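Acyl-coenzyme A oxidase (Caenorhabditis elegans, PDB 5K3J) catalyses the FAD-dependent desaturation of CoA-linked ascarosides with a five-carbon omega side chain, the first step of the peroxisomal beta-oxidation that shortens these pheromones. Local coordinates at residues P188-V200 with N244-L256. Residues are numbered along the deposited sequence; the frame is centred on the assembly and turned at random.
Sequences PGALGKSCNYALV and NAADNGYLGLNNL. With FAD (flavin-adenine dinucleotide), chain C.
Gly189 and Asn248 form an antiparallel, non-hydrogen-bonded pair where strand 185-189 ends beside strand 248-253, the strand end overlapping a type II turn that runs from Pro188 to Leu191. Pro188 O is gripped twice, by Leu191 N inside the turn and by Gly249 N at 3.0 Å from the neighbouring strand, the two donors arriving from opposite faces of its carbonyl plane. Gly192 and Gly249 also pass close, their backbones meeting without side chains between them.

The case illustrates how one buried carboxylate can tie two consecutive residues of a loop to a neighbouring strand. Asp247 points its CG between its own backbone N and carbonyl carbon (chi1 58°), which carries both oxygens to the bend at 193-194. Asp247 OD2 takes the backbone N of Lys193 at 2.7 Å, met from above the carboxylate plane, and a weak bond from Ser194 N. Asp247 OD1 receives Ser194 OG on its syn side at 2.7 Å. The aliphatic start of Lys193 lies against the same carboxylate, whereas its NZ bonds to Ala642 O of the second subunit.

Beyond the turn the contact becomes apolar. Leu191 extends CD2 over Gly249 O to Leu251 CB, 3.6 Å away, the two side chains crossing at about a right angle; Val200 CG2 reaches Leu251 CD2 from strand 197-205.

At the flavin, Gly189 N donates to O4 of FAD at 3.1 Å, a nearly straight bond (166°), in a site shared with Gln338 and Gly409 of the second subunit. Strand 248-253 is the middle of a three-stranded antiparallel sheet in the beta domain of the acyl-CoA oxidase fold, with 185-189 and 232-236 at its sides; Val234 of the latter touches both Leu191 and Leu251, while Tyr250 meets Phe631 of helix 626-636 of the second subunit edge-to-face.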
ATOM      1  N   PRO A 188      16.742   0.488 -14.957  1.00 25.29           N
ATOM      2  CA  PRO A 188      17.944   0.033 -14.246  1.00 24.99           C
ATOM      3  C   PRO A 188      18.436   0.987 -13.162  1.00 23.93           C
ATOM      4  O   PRO A 188      18.614   2.176 -13.417  1.00 23.80           O
ATOM      5  CB  PRO A 188      18.971  -0.073 -15.364  1.00 25.49           C
ATOM      6  CG  PRO A 188      18.169  -0.458 -16.524  1.00 25.74           C
ATOM      7  CD  PRO A 188      16.845   0.198 -16.397  1.00 25.21           C
ATOM      8  N   GLY A 189      18.629   0.463 -11.956  1.00 16.48           N
ATOM      9  CA  GLY A 189      19.187   1.251 -10.874  1.00 16.55           C
ATOM     10  C   GLY A 189      20.591   1.695 -11.231  1.00 17.54           C
ATOM     11  O   GLY A 189      21.337   0.942 -11.859  1.00 20.19           O
ATOM     12  N   ALA A 190      20.931   2.926 -10.849  1.00 25.88           N
ATOM     13  CA  ALA A 190      22.247   3.524 -11.080  1.00 27.20           C
ATOM     14  C   ALA A 190      22.557   3.808 -12.553  1.00 27.72           C
ATOM     15  O   ALA A 190      23.627   4.326 -12.868  1.00 26.11           O
ATOM     16  CB  ALA A 190      23.344   2.643 -10.475  1.00 26.50           C
ATOM     17  N   LEU A 191      21.630   3.493 -13.454  1.00 22.36           N
ATOM     18  CA  LEU A 191      21.882   3.696 -14.880  1.00 21.99           C
ATOM     19  C   LEU A 191      21.995   5.176 -15.241  1.00 21.97           C
ATOM     20  O   LEU A 191      22.898   5.576 -15.974  1.00 28.28           O
ATOM     21  CB  LEU A 191      20.786   3.037 -15.729  1.00 22.99           C
ATOM     22  CG  LEU A 191      20.860   3.305 -17.239  1.00 24.17           C
ATOM     23  CD1 LEU A 191      22.214   2.904 -17.799  1.00 23.04           C
ATOM     24  CD2 LEU A 191      19.743   2.575 -17.970  1.00 24.06           C
ATOM     25  N   GLY A 192      21.085   5.981 -14.711  1.00 21.30           N
ATOM     26  CA  GLY A 192      21.019   7.388 -15.052  1.00 21.26           C
ATOM     27  C   GLY A 192      22.191   8.252 -14.623  1.00 22.32           C
ATOM     28  O   GLY A 192      22.685   9.050 -15.416  1.00 27.61           O
ATOM     29  N   LYS A 193      22.645   8.104 -13.380  1.00 20.58           N
ATOM     30  CA  LYS A 193      23.592   9.065 -12.822  1.00 21.08           C
ATOM     31  C   LYS A 193      24.863   8.482 -12.199  1.00 23.49           C
ATOM     32  O   LYS A 193      25.902   9.143 -12.185  1.00 29.94           O
ATOM     33  CB  LYS A 193      22.874   9.919 -11.772  1.00 21.88           C
ATOM     34  CG  LYS A 193      21.793  10.810 -12.351  1.00 22.30           C
ATOM     35  CD  LYS A 193      22.355  11.643 -13.488  1.00 20.55           C
ATOM     36  CE  LYS A 193      21.339  12.646 -13.996  1.00 21.60           C
ATOM     37  NZ  LYS A 193      21.918  13.553 -15.029  1.00 24.43           N
ATOM     38  N   SER A 194      24.790   7.256 -11.694  1.00 28.11           N
ATOM     39  CA  SER A 194      25.876   6.719 -10.879  1.00 27.35           C
ATOM     40  C   SER A 194      26.883   5.873 -11.654  1.00 25.65           C
ATOM     41  O   SER A 194      28.083   6.148 -11.616  1.00 25.68           O
ATOM     42  CB  SER A 194      25.299   5.902  -9.725  1.00 27.42           C
ATOM     43  OG  SER A 194      24.639   6.750  -8.802  1.00 27.69           O
ATOM     44  N   CYS A 195      26.402   4.847 -12.349  1.00 22.85           N
ATOM     45  CA  CYS A 195      27.290   3.895 -13.004  1.00 24.06           C
ATOM     46  C   CYS A 195      28.049   4.527 -14.163  1.00 24.76           C
ATOM     47  O   CYS A 195      27.591   5.499 -14.774  1.00 23.67           O
ATOM     48  CB  CYS A 195      26.507   2.680 -13.505  1.00 25.79           C
ATOM     49  SG  CYS A 195      25.666   2.932 -15.081  1.00 34.02           S
ATOM     50  N   ASN A 196      29.228   3.983 -14.443  1.00 24.70           N
ATOM     51  CA  ASN A 196      29.937   4.313 -15.671  1.00 22.79           C
ATOM     52  C   ASN A 196      30.073   3.073 -16.542  1.00 23.57           C
ATOM     53  O   ASN A 196      30.479   3.162 -17.703  1.00 20.96           O
ATOM     54  CB  ASN A 196      31.312   4.928 -15.385  1.00 23.48           C
ATOM     55  CG  ASN A 196      32.058   4.220 -14.279  1.00 23.13           C
ATOM     56  OD1 ASN A 196      31.698   3.116 -13.865  1.00 21.05           O
ATOM     57  ND2 ASN A 196      33.112   4.857 -13.794  1.00 22.89           N
ATOM     58  N   TYR A 197      29.714   1.922 -15.978  1.00 26.69           N
ATOM     59  CA  TYR A 197      29.603   0.689 -16.742  1.00 27.86           C
ATOM     60  C   TYR A 197      28.207   0.099 -16.595  1.00 28.12           C
ATOM     61  O   TYR A 197      27.574   0.231 -15.551  1.00 31.56           O
ATOM     62  CB  TYR A 197      30.651  -0.327 -16.291  1.00 30.02           C
ATOM     63  CG  TYR A 197      32.039  -0.057 -16.821  1.00 32.36           C
ATOM     64  CD1 TYR A 197      32.839   0.924 -16.251  1.00 34.41           C
ATOM     65  CD2 TYR A 197      32.553  -0.784 -17.891  1.00 35.28           C
ATOM     66  CE1 TYR A 197      34.107   1.176 -16.728  1.00 39.00           C
ATOM     67  CE2 TYR A 197      33.824  -0.536 -18.377  1.00 39.58           C
ATOM     68  CZ  TYR A 197      34.596   0.447 -17.789  1.00 41.65           C
ATOM     69  OH  TYR A 197      35.863   0.709 -18.254  1.00 41.41           O
ATOM     70  N   ALA A 198      27.725  -0.541 -17.652  1.00 25.70           N
ATOM     71  CA  ALA A 198      26.420  -1.185 -17.631  1.00 25.02           C
ATOM     72  C   ALA A 198      26.436  -2.511 -18.380  1.00 24.42           C
ATOM     73  O   ALA A 198      27.037  -2.624 -19.448  1.00 24.15           O
ATOM     74  CB  ALA A 198      25.375  -0.261 -18.225  1.00 24.63           C
ATOM     75  N   LEU A 199      25.774  -3.514 -17.817  1.00 25.56           N
ATOM     76  CA  LEU A 199      25.566  -4.766 -18.529  1.00 28.60           C
ATOM     77  C   LEU A 199      24.260  -4.657 -19.301  1.00 28.70           C
ATOM     78  O   LEU A 199      23.180  -4.812 -18.732  1.00 28.24           O
ATOM     79  CB  LEU A 199      25.549  -5.954 -17.565  1.00 31.31           C
ATOM     80  CG  LEU A 199      26.936  -6.464 -17.161  1.00 34.38           C
ATOM     81  CD1 LEU A 199      26.874  -7.370 -15.939  1.00 35.11           C
ATOM     82  CD2 LEU A 199      27.557  -7.195 -18.334  1.00 35.13           C
ATOM     83  N   VAL A 200      24.369  -4.367 -20.593  1.00 27.29           N
ATOM     84  CA  VAL A 200      23.208  -4.088 -21.430  1.00 25.73           C
ATOM     85  C   VAL A 200      22.689  -5.316 -22.161  1.00 25.21           C
ATOM     86  O   VAL A 200      23.411  -5.947 -22.935  1.00 29.75           O
ATOM     87  CB  VAL A 200      23.530  -3.003 -22.466  1.00 26.73           C
ATOM     88  CG1 VAL A 200      22.348  -2.787 -23.399  1.00 25.66           C
ATOM     89  CG2 VAL A 200      23.899  -1.716 -21.763  1.00 27.86           C
ATOM     90  N   ASN A 244      13.887   6.508  -3.662  1.00 18.41           N
ATOM     91  CA  ASN A 244      14.270   7.757  -4.320  1.00 18.11           C
ATOM     92  C   ASN A 244      15.655   8.303  -3.962  1.00 19.65           C
ATOM     93  O   ASN A 244      16.042   9.373  -4.432  1.00 20.61           O
ATOM     94  CB  ASN A 244      13.219   8.835  -4.031  1.00 15.46           C
ATOM     95  CG  ASN A 244      11.898   8.559  -4.718  1.00 15.23           C
ATOM     96  OD1 ASN A 244      11.794   8.644  -5.942  1.00 15.51           O
ATOM     97  ND2 ASN A 244      10.875   8.238  -3.933  1.00 14.62           N
ATOM     98  N   ALA A 245      16.404   7.588  -3.132  1.00 33.22           N
ATOM     99  CA  ALA A 245      17.791   7.967  -2.898  1.00 36.37           C
ATOM    100  C   ALA A 245      18.642   7.333  -3.987  1.00 37.66           C
ATOM    101  O   ALA A 245      19.803   7.687  -4.183  1.00 37.44           O
ATOM    102  CB  ALA A 245      18.257   7.541  -1.512  1.00 38.03           C
ATOM    103  N   ALA A 246      18.036   6.394  -4.704  1.00 42.41           N
ATOM    104  CA  ALA A 246      18.670   5.761  -5.849  1.00 42.39           C
ATOM    105  C   ALA A 246      18.331   6.514  -7.131  1.00 41.59           C
ATOM    106  O   ALA A 246      17.307   7.190  -7.213  1.00 42.77           O
ATOM    107  CB  ALA A 246      18.238   4.309  -5.952  1.00 42.20           C
ATOM    108  N   ASP A 247      19.196   6.402  -8.129  1.00 25.69           N
ATOM    109  CA  ASP A 247      18.886   6.955  -9.436  1.00 26.52           C
ATOM    110  C   ASP A 247      18.615   5.814 -10.407  1.00 27.94           C
ATOM    111  O   ASP A 247      19.521   5.100 -10.826  1.00 38.41           O
ATOM    112  CB  ASP A 247      20.015   7.864  -9.943  1.00 27.33           C
ATOM    113  CG  ASP A 247      21.348   7.148 -10.046  1.00 28.87           C
ATOM    114  OD1 ASP A 247      21.984   6.919  -8.996  1.00 35.99           O
ATOM    115  OD2 ASP A 247      21.761   6.818 -11.179  1.00 30.20           O
ATOM    116  N   ASN A 248      17.345   5.616 -10.725  1.00 26.15           N
ATOM    117  CA  ASN A 248      16.980   4.676 -11.767  1.00 24.66           C
ATOM    118  C   ASN A 248      16.911   5.435 -13.083  1.00 22.17           C
ATOM    119  O   ASN A 248      16.234   6.457 -13.181  1.00 18.24           O
ATOM    120  CB  ASN A 248      15.661   3.988 -11.425  1.00 26.55           C
ATOM    121  CG  ASN A 248      15.725   3.252 -10.103  1.00 27.12           C
ATOM    122  OD1 ASN A 248      15.634   3.858  -9.038  1.00 27.08           O
ATOM    123  ND2 ASN A 248      15.888   1.937 -10.166  1.00 28.36           N
ATOM    124  N   GLY A 249      17.626   4.950 -14.090  1.00 18.03           N
ATOM    125  CA  GLY A 249      17.820   5.744 -15.284  1.00 17.80           C
ATOM    126  C   GLY A 249      17.353   5.147 -16.593  1.00 17.62           C
ATOM    127  O   GLY A 249      16.826   4.037 -16.644  1.00 17.85           O
ATOM    128  N   TYR A 250      17.538   5.908 -17.665  1.00 17.44           N
ATOM    129  CA  TYR A 250      17.285   5.402 -19.003  1.00 14.98           C
ATOM    130  C   TYR A 250      18.569   5.460 -19.823  1.00 15.48           C
ATOM    131  O   TYR A 250      19.469   6.245 -19.521  1.00 14.70           O
ATOM    132  CB  TYR A 250      16.155   6.185 -19.685  1.00 14.67           C
ATOM    133  CG  TYR A 250      16.415   7.661 -19.879  1.00 14.11           C
ATOM    134  CD1 TYR A 250      17.102   8.131 -20.996  1.00 14.74           C
ATOM    135  CD2 TYR A 250      15.955   8.588 -18.958  1.00 14.59           C
ATOM    136  CE1 TYR A 250      17.333   9.486 -21.174  1.00 15.43           C
ATOM    137  CE2 TYR A 250      16.180   9.939 -19.127  1.00 15.18           C
ATOM    138  CZ  TYR A 250      16.868  10.385 -20.232  1.00 15.67           C
ATOM    139  OH  TYR A 250      17.084  11.737 -20.390  1.00 17.86           O
ATOM    140  N   LEU A 251      18.662   4.617 -20.847  1.00 17.24           N
ATOM    141  CA  LEU A 251      19.861   4.570 -21.680  1.00 17.29           C
ATOM    142  C   LEU A 251      19.528   4.610 -23.164  1.00 18.62           C
ATOM    143  O   LEU A 251      18.698   3.841 -23.651  1.00 19.11           O
ATOM    144  CB  LEU A 251      20.685   3.316 -21.379  1.00 17.08           C
ATOM    145  CG  LEU A 251      21.901   3.085 -22.281  1.00 16.70           C
ATOM    146  CD1 LEU A 251      22.897   4.239 -22.165  1.00 16.76           C
ATOM    147  CD2 LEU A 251      22.563   1.755 -21.956  1.00 17.12           C
ATOM    148  N   GLY A 252      20.180   5.525 -23.873  1.00 29.90           N
ATOM    149  CA  GLY A 252      20.051   5.619 -25.314  1.00 30.67           C
ATOM    150  C   GLY A 252      21.365   5.337 -26.013  1.00 31.02           C
ATOM    151  O   GLY A 252      22.368   5.998 -25.753  1.00 32.46           O
ATOM    152  N   LEU A 253      21.361   4.352 -26.905  1.00 17.97           N
ATOM    153  CA  LEU A 253      22.572   3.976 -27.626  1.00 20.26           C
ATOM    154  C   LEU A 253      22.426   4.246 -29.121  1.00 23.22           C
ATOM    155  O   LEU A 253      21.471   3.790 -29.749  1.00 21.72           O
ATOM    156  CB  LEU A 253      22.901   2.501 -27.379  1.00 19.35           C
ATOM    157  CG  LEU A 253      23.306   2.152 -25.944  1.00 17.59           C
ATOM    158  CD1 LEU A 253      23.208   0.656 -25.684  1.00 17.99           C
ATOM    159  CD2 LEU A 253      24.712   2.651 -25.653  1.00 17.63           C
ATOM    160  N   ASN A 254      23.373   4.994 -29.682  1.00 36.85           N
ATOM    161  CA  ASN A 254      23.364   5.322 -31.107  1.00 37.57           C
ATOM    162  C   ASN A 254      24.517   4.647 -31.847  1.00 36.27           C
ATOM    163  O   ASN A 254      25.598   5.225 -31.979  1.00 39.08           O
ATOM    164  CB  ASN A 254      23.432   6.837 -31.304  1.00 40.44           C
ATOM    165  CG  ASN A 254      23.480   7.242 -32.769  1.00 43.48           C
ATOM    166  OD1 ASN A 254      23.143   6.460 -33.657  1.00 43.75           O
ATOM    167  ND2 ASN A 254      23.902   8.476 -33.024  1.00 43.08           N
ATOM    168  N   ASN A 255      24.266   3.434 -32.334  1.00 33.34           N
ATOM    169  CA  ASN A 255      25.268   2.621 -33.022  1.00 37.23           C
ATOM    170  C   ASN A 255      26.582   2.557 -32.246  1.00 37.91           C
ATOM    171  O   ASN A 255      27.659   2.750 -32.807  1.00 35.83           O
ATOM    172  CB  ASN A 255      25.509   3.149 -34.437  1.00 36.48           C
ATOM    173  CG  ASN A 255      24.268   3.067 -35.312  1.00 37.69           C
ATOM    174  OD1 ASN A 255      23.885   1.989 -35.770  1.00 41.83           O
ATOM    175  ND2 ASN A 255      23.629   4.211 -35.543  1.00 35.35           N
ATOM    176  N   LEU A 256      26.472   2.294 -30.948  1.00 34.82           N
ATOM    177  CA  LEU A 256      27.619   2.214 -30.050  1.00 34.49           C
ATOM    178  C   LEU A 256      28.414   0.940 -30.328  1.00 34.19           C
ATOM    179  O   LEU A 256      27.857  -0.156 -30.329  1.00 31.61           O
ATOM    180  CB  LEU A 256      27.136   2.261 -28.596  1.00 33.25           C
ATOM    181  CG  LEU A 256      28.079   2.587 -27.437  1.00 34.90           C
ATOM    182  CD1 LEU A 256      28.973   1.410 -27.088  1.00 36.47           C
ATOM    183  CD2 LEU A 256      28.906   3.810 -27.762  1.00 36.37           C
TER
HETATM  184  PA  FAD C 701       4.276  -5.057 -17.541  1.00 28.69           P
HETATM  185  O1A FAD C 701       4.487  -6.333 -18.377  1.00 31.18           O
HETATM  186  O2A FAD C 701       4.207  -3.851 -18.439  1.00 30.58           O
HETATM  187  O5B FAD C 701       2.903  -5.145 -16.692  1.00 30.26           O
HETATM  188  C5B FAD C 701       1.721  -4.503 -17.201  1.00 32.28           C
HETATM  189  C4B FAD C 701       0.474  -5.367 -16.831  1.00 33.15           C
HETATM  190  O4B FAD C 701       0.279  -6.269 -17.760  1.00 35.15           O
HETATM  191  C3B FAD C 701       0.741  -6.157 -15.539  1.00 33.40           C
HETATM  192  O3B FAD C 701      -0.395  -6.285 -14.840  1.00 30.25           O
HETATM  193  C2B FAD C 701       1.216  -7.546 -16.052  1.00 34.41           C
HETATM  194  O2B FAD C 701       0.946  -8.600 -15.028  1.00 35.47           O
HETATM  195  C1B FAD C 701       0.488  -7.723 -17.094  1.00 36.23           C
HETATM  196  N9A FAD C 701       1.126  -8.605 -18.029  1.00 37.44           N
HETATM  197  C8A FAD C 701       2.229  -8.377 -18.766  1.00 36.26           C
HETATM  198  N7A FAD C 701       2.471  -9.484 -19.507  1.00 38.20           N
HETATM  199  C5A FAD C 701       1.505 -10.405 -19.224  1.00 42.76           C
HETATM  200  C6A FAD C 701       1.275 -11.696 -19.693  1.00 47.40           C
HETATM  201  N6A FAD C 701       1.922 -12.559 -20.624  1.00 48.46           N
HETATM  202  N1A FAD C 701       0.231 -12.394 -19.237  1.00 49.63           N
HETATM  203  C2A FAD C 701      -0.609 -11.842 -18.311  1.00 46.44           C
HETATM  204  N3A FAD C 701      -0.388 -10.581 -17.851  1.00 41.32           N
HETATM  205  C4A FAD C 701       0.677  -9.869 -18.317  1.00 39.06           C
HETATM  206  N1  FAD C 701      14.863  -3.382 -14.740  1.00 25.28           N
HETATM  207  C2  FAD C 701      16.274  -3.624 -15.043  1.00 26.82           C
HETATM  208  O2  FAD C 701      16.605  -4.074 -16.122  1.00 27.15           O
HETATM  209  N3  FAD C 701      17.309  -3.328 -14.051  1.00 26.62           N
HETATM  210  C4  FAD C 701      16.940  -2.808 -12.791  1.00 24.67           C
HETATM  211  O4  FAD C 701      17.823  -2.549 -11.944  1.00 25.29           O
HETATM  212  C4X FAD C 701      15.500  -2.556 -12.480  1.00 24.45           C
HETATM  213  N5  FAD C 701      15.122  -2.016 -11.193  1.00 25.81           N
HETATM  214  C5X FAD C 701      13.717  -1.774 -10.882  1.00 23.79           C
HETATM  215  C6  FAD C 701      13.356  -1.253  -9.627  1.00 23.10           C
HETATM  216  C7  FAD C 701      12.003  -1.012  -9.321  1.00 22.54           C
HETATM  217  C7M FAD C 701      11.879  -0.445  -7.902  1.00 21.62           C
HETATM  218  C8  FAD C 701      11.006  -1.292 -10.260  1.00 23.48           C
HETATM  219  C8M FAD C 701       9.525  -1.065 -10.018  1.00 23.80           C
HETATM  220  C9  FAD C 701      11.359  -1.814 -11.521  1.00 23.91           C
HETATM  221  C9A FAD C 701      12.713  -2.059 -11.838  1.00 23.76           C
HETATM  222  N10 FAD C 701      13.087  -2.611 -13.162  1.00 24.59           N
HETATM  223  C10 FAD C 701      14.477  -2.850 -13.463  1.00 24.29           C
HETATM  224  C1' FAD C 701      12.049  -2.918 -14.181  1.00 25.21           C
HETATM  225  C2' FAD C 701      11.335  -4.227 -13.816  1.00 25.67           C
HETATM  226  O2' FAD C 701      12.176  -5.301 -14.061  1.00 27.76           O
HETATM  227  C3' FAD C 701      10.085  -4.386 -14.638  1.00 25.36           C
HETATM  228  O3' FAD C 701       9.282  -3.252 -14.462  1.00 24.12           O
HETATM  229  C4' FAD C 701       9.331  -5.602 -14.167  1.00 26.08           C
HETATM  230  O4' FAD C 701      10.009  -6.761 -14.604  1.00 27.08           O
HETATM  231  C5' FAD C 701       7.920  -5.581 -14.726  1.00 26.81           C
HETATM  232  O5' FAD C 701       7.977  -5.505 -16.154  1.00 27.07           O
HETATM  233  P   FAD C 701       6.977  -4.492 -16.889  1.00 24.28           P
HETATM  234  O1P FAD C 701       7.289  -3.074 -16.396  1.00 24.55           O
HETATM  235  O2P FAD C 701       7.141  -4.582 -18.374  1.00 22.71           O
HETATM  236  O3P FAD C 701       5.490  -4.884 -16.507  1.00 25.26           O